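Local coordinates for odorant binding protein, antennal (PDB 3R1V) that probably binds small hydrophobic odorants, and here holds an azobenzene phenol in a pocket of its mostly helical fold, at residues I67-L72 and D85-E90. Sequence-based numbering, arbitrary orientation.
Sequences ILLDRL and DHLTRE. With AZB (4-{(E)-[4-(propan-2-yl)phenyl]diazenyl}phenol), chain C.
A chi1 of 58° turns OG1 of T88 back to its own helix and leaves CG2 anti to the carbonyl carbon, facing the 3-10 turn, where this methyl meets L69 CB at 3.8 Å and D70 OD1 at 3.3 Å. OG1 of T88 has V84 O as a hydrogen-bond partner, and no hydrogen bond joins the two segments. D70 OD1 also lies 3.7 Å from D85 OD1; these like charges probably disfavour each other at the exposed edge of the contact. At the buried end, chi1 of L69 (-150°, well short of fully anti) carries the branch toward helix 81-91, and chi2 (68°) splits its methyls, CD2 going to L87 CD1 at 3.8 Å and CD1 to AZB C7 at 3.4 Å. The phenol oxygen O1 of AZB sits beside both leucines, 3.5 Å from L69 CD2 and equally far from L87 CD1. The leucine pair thus forms part of the pocket wall at the phenol end of this PBP/GOBP-family protein. Y110 of helix 99-113 touches both L69 and L87, so the loop after helix 44-56, helix 81-91 and helix 99-113 meet here.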
loop_
_atom_site.group_PDB
_atom_site.type_symbol
_atom_site.label_atom_id
_atom_site.label_comp_id
_atom_site.label_asym_id
_atom_site.label_seq_id
_atom_site.Cartn_x
_atom_site.Cartn_y
_atom_site.Cartn_z
ATOM N N ILE A 67 8.708 -5.382 1.133
ATOM C CA ILE A 67 7.874 -4.916 0.031
ATOM C C ILE A 67 8.753 -4.687 -1.196
ATOM O O ILE A 67 9.751 -3.959 -1.131
ATOM C CB ILE A 67 6.990 -3.680 0.401
ATOM C CG1 ILE A 67 6.308 -3.793 1.807
ATOM C CG2 ILE A 67 5.984 -3.336 -0.708
ATOM C CD1 ILE A 67 5.387 -5.028 2.101
ATOM N N LEU A 68 8.396 -5.341 -2.301
ATOM C CA LEU A 68 9.117 -5.241 -3.566
ATOM C C LEU A 68 8.209 -4.541 -4.568
ATOM O O LEU A 68 7.542 -5.194 -5.374
ATOM C CB LEU A 68 9.545 -6.633 -4.068
ATOM C CG LEU A 68 10.159 -7.568 -3.036
ATOM C CD1 LEU A 68 9.533 -8.932 -3.094
ATOM C CD2 LEU A 68 11.617 -7.702 -3.252
ATOM N N LEU A 69 8.147 -3.197 -4.467
ATOM C CA LEU A 69 7.335 -2.331 -5.326
ATOM C C LEU A 69 7.784 -2.392 -6.793
ATOM O O LEU A 69 6.982 -2.108 -7.684
ATOM C CB LEU A 69 7.326 -0.887 -4.791
ATOM C CG LEU A 69 6.070 -0.055 -5.061
ATOM C CD1 LEU A 69 4.872 -0.586 -4.280
ATOM C CD2 LEU A 69 6.302 1.395 -4.696
ATOM N N ASP A 70 9.054 -2.812 -7.033
ATOM C CA ASP A 70 9.658 -3.020 -8.352
ATOM C C ASP A 70 8.918 -4.105 -9.150
ATOM O O ASP A 70 8.897 -4.044 -10.377
ATOM C CB ASP A 70 11.130 -3.454 -8.196
ATOM C CG ASP A 70 12.171 -2.353 -8.247
ATOM O OD1 ASP A 70 11.792 -1.181 -8.469
ATOM O OD2 ASP A 70 13.372 -2.667 -8.105
ATOM N N ARG A 71 8.354 -5.119 -8.457
ATOM C CA ARG A 71 7.633 -6.247 -9.056
ATOM C C ARG A 71 6.461 -5.838 -9.955
ATOM O O ARG A 71 6.162 -6.544 -10.914
ATOM C CB ARG A 71 7.141 -7.218 -7.980
ATOM C CG ARG A 71 8.232 -8.100 -7.404
ATOM C CD ARG A 71 7.632 -9.122 -6.470
ATOM N NE ARG A 71 8.577 -10.192 -6.160
ATOM C CZ ARG A 71 8.279 -11.265 -5.431
ATOM N NH1 ARG A 71 7.061 -11.416 -4.925
ATOM N NH2 ARG A 71 9.201 -12.186 -5.191
ATOM N N LEU A 72 5.811 -4.704 -9.631
ATOM C CA LEU A 72 4.673 -4.156 -10.383
ATOM C C LEU A 72 5.056 -3.701 -11.783
ATOM O O LEU A 72 4.186 -3.650 -12.654
ATOM C CB LEU A 72 4.040 -2.972 -9.642
ATOM C CG LEU A 72 3.445 -3.221 -8.262
ATOM C CD1 LEU A 72 2.863 -1.942 -7.704
ATOM C CD2 LEU A 72 2.358 -4.296 -8.305
ATOM N N ASP A 85 10.924 3.654 -8.921
ATOM C CA ASP A 85 12.374 3.644 -8.671
ATOM C C ASP A 85 12.812 4.533 -7.510
ATOM O O ASP A 85 13.775 4.188 -6.828
ATOM C CB ASP A 85 13.194 3.937 -9.942
ATOM C CG ASP A 85 13.276 2.798 -10.949
ATOM O OD1 ASP A 85 12.817 1.675 -10.626
ATOM O OD2 ASP A 85 13.811 3.023 -12.055
ATOM N N HIS A 86 12.096 5.650 -7.265
ATOM C CA HIS A 86 12.385 6.554 -6.154
ATOM C C HIS A 86 11.915 5.950 -4.826
ATOM O O HIS A 86 12.661 5.998 -3.844
ATOM C CB HIS A 86 11.770 7.944 -6.381
ATOM C CG HIS A 86 12.015 8.897 -5.251
ATOM N ND1 HIS A 86 13.278 9.395 -4.983
ATOM C CD2 HIS A 86 11.148 9.398 -4.344
ATOM C CE1 HIS A 86 13.136 10.184 -3.931
ATOM N NE2 HIS A 86 11.871 10.222 -3.515
ATOM N N LEU A 87 10.687 5.379 -4.798
ATOM C CA LEU A 87 10.117 4.741 -3.607
ATOM C C LEU A 87 10.903 3.488 -3.218
ATOM O O LEU A 87 11.068 3.229 -2.030
ATOM C CB LEU A 87 8.619 4.420 -3.783
ATOM C CG LEU A 87 7.659 5.614 -3.922
ATOM C CD1 LEU A 87 6.309 5.169 -4.438
ATOM C CD2 LEU A 87 7.494 6.370 -2.607
ATOM N N THR A 88 11.418 2.739 -4.214
ATOM C CA THR A 88 12.235 1.542 -3.982
ATOM C C THR A 88 13.644 1.927 -3.515
ATOM O O THR A 88 14.277 1.163 -2.787
ATOM C CB THR A 88 12.260 0.627 -5.211
ATOM O OG1 THR A 88 12.760 1.354 -6.331
ATOM C CG2 THR A 88 10.899 0.029 -5.527
ATOM N N ARG A 89 14.130 3.113 -3.933
ATOM C CA ARG A 89 15.443 3.643 -3.549
ATOM C C ARG A 89 15.402 4.130 -2.098
ATOM O O ARG A 89 16.338 3.875 -1.340
ATOM C CB ARG A 89 15.849 4.799 -4.482
ATOM C CG ARG A 89 17.282 5.303 -4.298
ATOM C CD ARG A 89 17.542 6.589 -5.065
ATOM N NE ARG A 89 17.893 6.342 -6.465
ATOM C CZ ARG A 89 18.118 7.294 -7.366
ATOM N NH1 ARG A 89 18.022 8.575 -7.023
ATOM N NH2 ARG A 89 18.435 6.977 -8.612
ATOM N N GLU A 90 14.326 4.846 -1.733
ATOM C CA GLU A 90 14.129 5.429 -0.413
ATOM C C GLU A 90 13.538 4.486 0.632
ATOM O O GLU A 90 13.757 4.721 1.823
ATOM C CB GLU A 90 13.237 6.688 -0.513
ATOM C CG GLU A 90 13.935 7.938 -1.030
ATOM C CD GLU A 90 15.199 8.340 -0.296
ATOM O OE1 GLU A 90 15.142 8.536 0.940
ATOM O OE2 GLU A 90 16.257 8.438 -0.959
HETATM C C1 AZB C . -5.141 3.054 3.290
HETATM N N1 AZB C . -0.480 3.175 -1.261
HETATM O O1 AZB C . 3.790 3.355 -6.083
HETATM N N2 AZB C . -0.109 2.253 -2.095
HETATM C C3 AZB C . -2.979 2.784 4.618
HETATM C C4 AZB C . 1.185 3.905 -3.557
HETATM C C5 AZB C . 2.182 4.149 -4.589
HETATM C C6 AZB C . 2.875 3.132 -5.153
HETATM C C7 AZB C . 2.566 1.885 -4.704
HETATM C C8 AZB C . 1.539 1.646 -3.648
HETATM C C9 AZB C . 0.848 2.649 -3.084
HETATM C C11 AZB C . -2.596 1.583 1.375
HETATM C C12 AZB C . -1.791 1.708 0.213
HETATM C C13 AZB C . -1.258 3.022 -0.166
HETATM C C14 AZB C . -1.564 4.182 0.634
HETATM C C15 AZB C . -2.403 4.029 1.849
HETATM C C16 AZB C . -2.903 2.715 2.184
HETATM C C17 AZB C . -3.756 2.474 3.388
#